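Local coordinates for surface presentation of antigens protein SpaO (Shigella flexneri, PDB 4TT9) that is required for surface presentation and secretion of the invasion plasmid antigens and for invasion, this chain being its C-terminal SpoA domain, at residues Leu62-Glu67 with Glu78-Val84. Numbering follows the deposited sequence.
Sequences LVGHGE and EISSWMV
A classic beta bulge interrupts the antiparallel hairpin of the SpoA domain, where Ser80 and Ser81 both face His65 and the register slips by one residue. His65 O takes three hydrogen bonds there: Ser80 N (3.0 Å) and Ser81 N (3.2 Å) approach in the carbonyl plane, whereas Ser80 OG, 2.8 Å from His65 O, comes from well above it. Pairing flanks the bulge, with Glu67 and Glu78 exchanging both backbone bonds on one side and His65 N bonded to Ser81 O (2.9 Å) on the other; Met83 N, above the carbonyl plane of Val63, makes the last link to Val63 O (2.6 Å). With chi1 at -157°, Trp82 swings its CG away from the backbone N and lays the indole alongside Val63: Val63 CG2 meets Trp82 CH2 at 3.4 Å, Val63 CB makes a CH-pi contact over the six-membered ring of Trp82, and Val63 O sits above the same indole. Gly64 CA packs obliquely against this ring, close to Ser81 O. On the other face of the sheet, Ser81 OG lies at the edge of the His65 imidazole, 3.1 Å from His65 CD2, and Met83 SD approaches that ring obliquely before Met83 CE bends round to Leu62 CD2 (3.7 Å). His65 ND1 is hydrogen-bonded to Asn55 OD1 on strand 54-58, which pairs with the far edge of 62-67 and places Ile56 against Trp82. At Glu78 the sheet runs on into a strand of the second subunit, whose Phe44 and Val39 pack on Ile79 and Trp82.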
loop_
_atom_site.group_PDB
_atom_site.type_symbol
_atom_site.label_atom_id
_atom_site.label_comp_id
_atom_site.label_asym_id
_atom_site.label_seq_id
_atom_site.Cartn_x
_atom_site.Cartn_y
_atom_site.Cartn_z
ATOM N N LEU B 62 -9.177 8.867 1.079
ATOM C CA LEU B 62 -9.737 7.551 0.788
ATOM C C LEU B 62 -10.754 7.652 -0.322
ATOM O O LEU B 62 -11.824 8.225 -0.134
ATOM C CB LEU B 62 -10.448 6.993 2.020
ATOM C CG LEU B 62 -10.843 5.510 1.970
ATOM C CD1 LEU B 62 -9.599 4.646 2.028
ATOM C CD2 LEU B 62 -11.817 5.117 3.072
ATOM N N VAL B 63 -10.445 7.074 -1.473
ATOM C CA VAL B 63 -11.371 7.137 -2.588
ATOM C C VAL B 63 -11.923 5.770 -2.952
ATOM O O VAL B 63 -12.752 5.662 -3.847
ATOM C CB VAL B 63 -10.700 7.742 -3.812
ATOM C CG1 VAL B 63 -10.412 9.197 -3.581
ATOM C CG2 VAL B 63 -9.420 7.011 -4.098
ATOM N N GLY B 64 -11.465 4.725 -2.274
ATOM C CA GLY B 64 -11.958 3.390 -2.572
ATOM C C GLY B 64 -11.106 2.276 -2.016
ATOM O O GLY B 64 -10.179 2.517 -1.250
ATOM N N HIS B 65 -11.429 1.049 -2.410
ATOM C CA HIS B 65 -10.748 -0.144 -1.918
ATOM C C HIS B 65 -10.594 -1.147 -3.043
ATOM O O HIS B 65 -11.482 -1.289 -3.876
ATOM C CB HIS B 65 -11.550 -0.777 -0.783
ATOM C CG HIS B 65 -11.913 0.183 0.308
ATOM N ND1 HIS B 65 -11.181 0.297 1.472
ATOM C CD2 HIS B 65 -12.930 1.070 0.416
ATOM C CE1 HIS B 65 -11.736 1.213 2.250
ATOM N NE2 HIS B 65 -12.797 1.698 1.629
ATOM N N GLY B 66 -9.472 -1.847 -3.084
ATOM C CA GLY B 66 -9.259 -2.798 -4.157
ATOM C C GLY B 66 -8.623 -4.112 -3.743
ATOM O O GLY B 66 -8.220 -4.297 -2.595
ATOM N N GLU B 67 -8.515 -5.026 -4.694
ATOM C CA GLU B 67 -7.946 -6.334 -4.423
ATOM C C GLU B 67 -6.704 -6.515 -5.277
ATOM O O GLU B 67 -6.725 -6.246 -6.474
ATOM C CB GLU B 67 -8.970 -7.420 -4.757
ATOM C CG GLU B 67 -10.393 -7.060 -4.335
ATOM C CD GLU B 67 -11.454 -7.793 -5.135
ATOM O OE1 GLU B 67 -11.183 -8.940 -5.557
ATOM O OE2 GLU B 67 -12.554 -7.223 -5.338
ATOM N N GLU B 78 -7.668 -4.772 -8.723
ATOM C CA GLU B 78 -9.058 -4.753 -9.146
ATOM C C GLU B 78 -9.835 -3.923 -8.137
ATOM O O GLU B 78 -9.582 -4.009 -6.936
ATOM C CB GLU B 78 -9.629 -6.164 -9.243
ATOM C CG GLU B 78 -11.027 -6.224 -9.866
ATOM C CD GLU B 78 -11.564 -7.636 -10.002
ATOM O OE1 GLU B 78 -10.757 -8.591 -10.049
ATOM O OE2 GLU B 78 -12.800 -7.789 -10.064
ATOM N N ILE B 79 -10.766 -3.110 -8.625
ATOM C CA ILE B 79 -11.480 -2.177 -7.762
ATOM C C ILE B 79 -12.800 -2.765 -7.278
ATOM O O ILE B 79 -13.621 -3.233 -8.065
ATOM C CB ILE B 79 -11.714 -0.828 -8.468
ATOM C CG1 ILE B 79 -10.392 -0.287 -9.002
ATOM C CG2 ILE B 79 -12.344 0.184 -7.520
ATOM C CD1 ILE B 79 -10.571 0.847 -9.952
ATOM N N SER B 80 -12.996 -2.729 -5.967
ATOM C CA SER B 80 -14.161 -3.341 -5.359
ATOM C C SER B 80 -15.109 -2.283 -4.838
ATOM O O SER B 80 -16.298 -2.549 -4.665
ATOM C CB SER B 80 -13.738 -4.278 -4.229
ATOM O OG SER B 80 -12.837 -3.642 -3.339
ATOM N N SER B 81 -14.577 -1.089 -4.585
ATOM C CA SER B 81 -15.384 0.056 -4.178
ATOM C C SER B 81 -14.680 1.365 -4.532
ATOM O O SER B 81 -13.461 1.456 -4.455
ATOM C CB SER B 81 -15.731 -0.004 -2.685
ATOM O OG SER B 81 -14.600 -0.261 -1.878
ATOM N N TRP B 82 -15.452 2.367 -4.946
ATOM C CA TRP B 82 -14.895 3.655 -5.344
ATOM C C TRP B 82 -15.824 4.757 -4.881
ATOM O O TRP B 82 -16.994 4.767 -5.239
ATOM C CB TRP B 82 -14.740 3.718 -6.853
ATOM C CG TRP B 82 -13.730 4.712 -7.293
ATOM C CD1 TRP B 82 -13.959 5.852 -7.991
ATOM C CD2 TRP B 82 -12.319 4.661 -7.057
ATOM N NE1 TRP B 82 -12.778 6.505 -8.225
ATOM C CE2 TRP B 82 -11.755 5.795 -7.656
ATOM C CE3 TRP B 82 -11.478 3.759 -6.400
ATOM C CZ2 TRP B 82 -10.383 6.060 -7.612
ATOM C CZ3 TRP B 82 -10.121 4.016 -6.362
ATOM C CH2 TRP B 82 -9.586 5.153 -6.964
ATOM N N MET B 83 -15.296 5.695 -4.107
ATOM C CA MET B 83 -16.130 6.558 -3.281
ATOM C C MET B 83 -16.200 8.028 -3.708
ATOM O O MET B 83 -16.333 8.909 -2.858
ATOM C CB MET B 83 -15.648 6.460 -1.829
ATOM C CG MET B 83 -15.610 5.031 -1.302
ATOM S SD MET B 83 -14.369 4.765 -0.023
ATOM C CE MET B 83 -14.816 6.027 1.161
ATOM N N VAL B 84 -16.140 8.298 -5.011
ATOM C CA VAL B 84 -16.164 9.684 -5.492
ATOM C C VAL B 84 -16.489 9.787 -6.983
ATOM O O VAL B 84 -16.171 8.886 -7.755
ATOM C CB VAL B 84 -14.820 10.403 -5.207
ATOM C CG1 VAL B 84 -13.742 9.940 -6.177
ATOM C CG2 VAL B 84 -14.994 11.916 -5.266
#